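PDB 4RKS: putative uncharacterized protein Ta1305 from Thermoplasma acidophilum, which phosphorylates (R)-mevalonate with ATP to give (R)-3-phosphomevalonate in an alternative mevalonate pathway of isoprenoid biosynthesis. Local coordinates for residues 54-59 / 167-172. Residues are numbered along the deposited sequence; the frame is centred on the assembly and turned at random.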
ATOM      1  N   ALA A  54      -3.443   9.179   0.558  1.00 18.85           N
ATOM      2  CA  ALA A  54      -2.104   9.272  -0.014  1.00 24.33           C
ATOM      3  C   ALA A  54      -1.201   8.160   0.535  1.00 23.01           C
ATOM      4  O   ALA A  54      -1.447   7.615   1.610  1.00 20.31           O
ATOM      5  CB  ALA A  54      -1.485  10.663   0.271  1.00 21.31           C
ATOM      6  N   GLY A  55      -0.158   7.810  -0.205  1.00 18.06           N
ATOM      7  CA  GLY A  55       0.711   6.748   0.259  1.00 20.46           C
ATOM      8  C   GLY A  55       2.071   6.699  -0.404  1.00 25.32           C
ATOM      9  O   GLY A  55       2.333   7.419  -1.371  1.00 17.55           O
ATOM     10  N   ILE A  56       2.929   5.829   0.121  1.00 17.58           N
ATOM     11  CA  ILE A  56       4.254   5.568  -0.454  1.00 17.34           C
ATOM     12  C   ILE A  56       4.427   4.076  -0.699  1.00 19.08           C
ATOM     13  O   ILE A  56       3.888   3.268   0.056  1.00 26.82           O
ATOM     14  CB  ILE A  56       5.401   6.000   0.487  1.00 22.89           C
ATOM     15  CG1 ILE A  56       5.080   5.541   1.910  1.00 27.52           C
ATOM     16  CG2 ILE A  56       5.662   7.477   0.410  1.00 23.60           C
ATOM     17  CD1 ILE A  56       6.181   5.829   2.925  1.00 26.12           C
ATOM     18  N   ALA A  57       5.181   3.708  -1.731  1.00 18.95           N
ATOM     19  CA  ALA A  57       5.652   2.332  -1.876  1.00 16.63           C
ATOM     20  C   ALA A  57       7.005   2.192  -1.174  1.00 21.36           C
ATOM     21  O   ALA A  57       7.822   3.110  -1.215  1.00 19.55           O
ATOM     22  CB  ALA A  57       5.764   1.944  -3.333  1.00 18.59           C
ATOM     23  N   TYR A  58       7.239   1.057  -0.518  1.00 20.64           N
ATOM     24  CA  TYR A  58       8.517   0.840   0.167  1.00 21.36           C
ATOM     25  C   TYR A  58       9.099  -0.534  -0.156  1.00 25.81           C
ATOM     26  O   TYR A  58       8.395  -1.417  -0.657  1.00 18.91           O
ATOM     27  CB  TYR A  58       8.346   0.978   1.681  1.00 17.65           C
ATOM     28  CG  TYR A  58       7.619  -0.199   2.337  1.00 17.27           C
ATOM     29  CD1 TYR A  58       6.232  -0.215   2.439  1.00 17.38           C
ATOM     30  CD2 TYR A  58       8.327  -1.281   2.863  1.00 19.73           C
ATOM     31  CE1 TYR A  58       5.567  -1.265   3.044  1.00 20.63           C
ATOM     32  CE2 TYR A  58       7.668  -2.353   3.460  1.00 19.75           C
ATOM     33  CZ  TYR A  58       6.284  -2.335   3.547  1.00 25.36           C
ATOM     34  OH  TYR A  58       5.604  -3.379   4.132  1.00 24.35           O
ATOM     35  N   SER A  59      10.389  -0.703   0.133  1.00 16.63           N
ATOM     36  CA  SER A  59      10.991  -2.032   0.207  1.00 19.13           C
ATOM     37  C   SER A  59      12.112  -1.915   1.231  1.00 22.98           C
ATOM     38  O   SER A  59      12.107  -0.972   2.015  1.00 21.18           O
ATOM     39  CB  SER A  59      11.518  -2.503  -1.150  1.00 18.84           C
ATOM     40  OG  SER A  59      11.776  -3.901  -1.153  1.00 19.79           O
ATOM     41  N   GLY A 167       4.066   4.015  -7.757  1.00 17.09           N
ATOM     42  CA  GLY A 167       5.301   4.088  -6.996  1.00 22.38           C
ATOM     43  C   GLY A 167       5.536   5.431  -6.343  1.00 19.89           C
ATOM     44  O   GLY A 167       4.749   6.356  -6.499  1.00 16.65           O
ATOM     45  N   GLY A 168       6.640   5.552  -5.612  1.00 19.37           N
ATOM     46  CA  GLY A 168       6.940   6.798  -4.925  1.00 16.81           C
ATOM     47  C   GLY A 168       5.837   7.277  -3.996  1.00 17.00           C
ATOM     48  O   GLY A 168       5.144   6.479  -3.346  1.00 19.34           O
ATOM     49  N   LEU A 169       5.685   8.593  -3.908  1.00 17.27           N
ATOM     50  CA  LEU A 169       4.599   9.184  -3.144  1.00 17.50           C
ATOM     51  C   LEU A 169       3.456   9.481  -4.093  1.00 17.47           C
ATOM     52  O   LEU A 169       3.662  10.121  -5.116  1.00 18.97           O
ATOM     53  CB  LEU A 169       5.038  10.470  -2.448  1.00 17.89           C
ATOM     54  CG  LEU A 169       3.967  11.319  -1.772  1.00 21.45           C
ATOM     55  CD1 LEU A 169       3.341  10.552  -0.615  1.00 21.15           C
ATOM     56  CD2 LEU A 169       4.567  12.665  -1.293  1.00 18.65           C
ATOM     57  N   THR A 170       2.263   9.003  -3.751  1.00 20.61           N
ATOM     58  CA  THR A 170       1.091   9.230  -4.577  1.00 20.17           C
ATOM     59  C   THR A 170      -0.037   9.804  -3.746  1.00 20.62           C
ATOM     60  O   THR A 170      -0.036   9.698  -2.508  1.00 19.03           O
ATOM     61  CB  THR A 170       0.591   7.932  -5.241  1.00 17.53           C
ATOM     62  OG1 THR A 170       0.325   6.960  -4.224  1.00 19.18           O
ATOM     63  CG2 THR A 170       1.623   7.397  -6.252  1.00 16.97           C
ATOM     64  N   ILE A 171      -0.975  10.437  -4.440  1.00 20.32           N
ATOM     65  CA  ILE A 171      -2.252  10.812  -3.879  1.00 19.46           C
ATOM     66  C   ILE A 171      -3.326  10.130  -4.711  1.00 19.98           C
ATOM     67  O   ILE A 171      -3.254  10.128  -5.936  1.00 17.90           O
ATOM     68  CB  ILE A 171      -2.477  12.341  -3.886  1.00 18.50           C
ATOM     69  CG1 ILE A 171      -1.594  13.031  -2.850  1.00 18.74           C
ATOM     70  CG2 ILE A 171      -3.954  12.676  -3.652  1.00 18.77           C
ATOM     71  CD1 ILE A 171      -1.572  14.516  -3.016  1.00 20.36           C
ATOM     72  N   THR A 172      -4.309   9.528  -4.055  1.00 19.51           N
ATOM     73  CA  THR A 172      -5.430   8.970  -4.784  1.00 22.23           C
ATOM     74  C   THR A 172      -6.663   9.776  -4.424  1.00 24.03           C
ATOM     75  O   THR A 172      -7.219   9.609  -3.336  1.00 23.57           O
ATOM     76  CB  THR A 172      -5.633   7.494  -4.477  1.00 22.99           C
ATOM     77  OG1 THR A 172      -4.469   6.778  -4.894  1.00 22.13           O
ATOM     78  CG2 THR A 172      -6.863   6.940  -5.227  1.00 19.74           C
TER
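The carbonyl oxygen of Gly-55 takes a nearly straight hydrogen bond from the backbone of the facing strand: Thr-170 N lies 2.9 Å from Gly-55 O. Two carbon groups of Leu-169 come up to the same oxygen. Leu-169 CA makes a CA-H...O contact, and the Leu-169 CD1 methyl sits 3.4 Å from Gly-55 O. The return bond, Gly-55 N to Thr-170 O at 3.0 Å, completes an antiparallel hydrogen-bonded pair. A third bond runs from Ala-57 N to Gly-168 O, which also receives a CA-H...O contact from Ile-56 CA at 3.2 Å.

These strands belong to the N-terminal part of a GHMP-family kinase. Strand 53-59 is also paired with strands 24-34 and 321-327. Gly-167, the first residue past helix 161-166, has positive phi, and so does Gly-168, which leads into strand 169-174. This short turn links the strand to the helix carrying Arg-163, a substrate-binding residue close to Gly-55. The bound (R)-mevalonate lies close by.

Ala-54, Ile-56, Leu-169 and Ile-171 share one apolar face. With CG of Leu-169 anti to the backbone N (chi1 171°), the Leu-169 CD1 branch reaches back to strand 53-59 and meets Ile-56 CG2 at 4.0 Å, the two side chains crossing at a slant. Ala-54 CB rests 3.9 Å from Ile-171 CG1. Thr-170 points to the other face, where its side chain touches Thr-181 of the next strand.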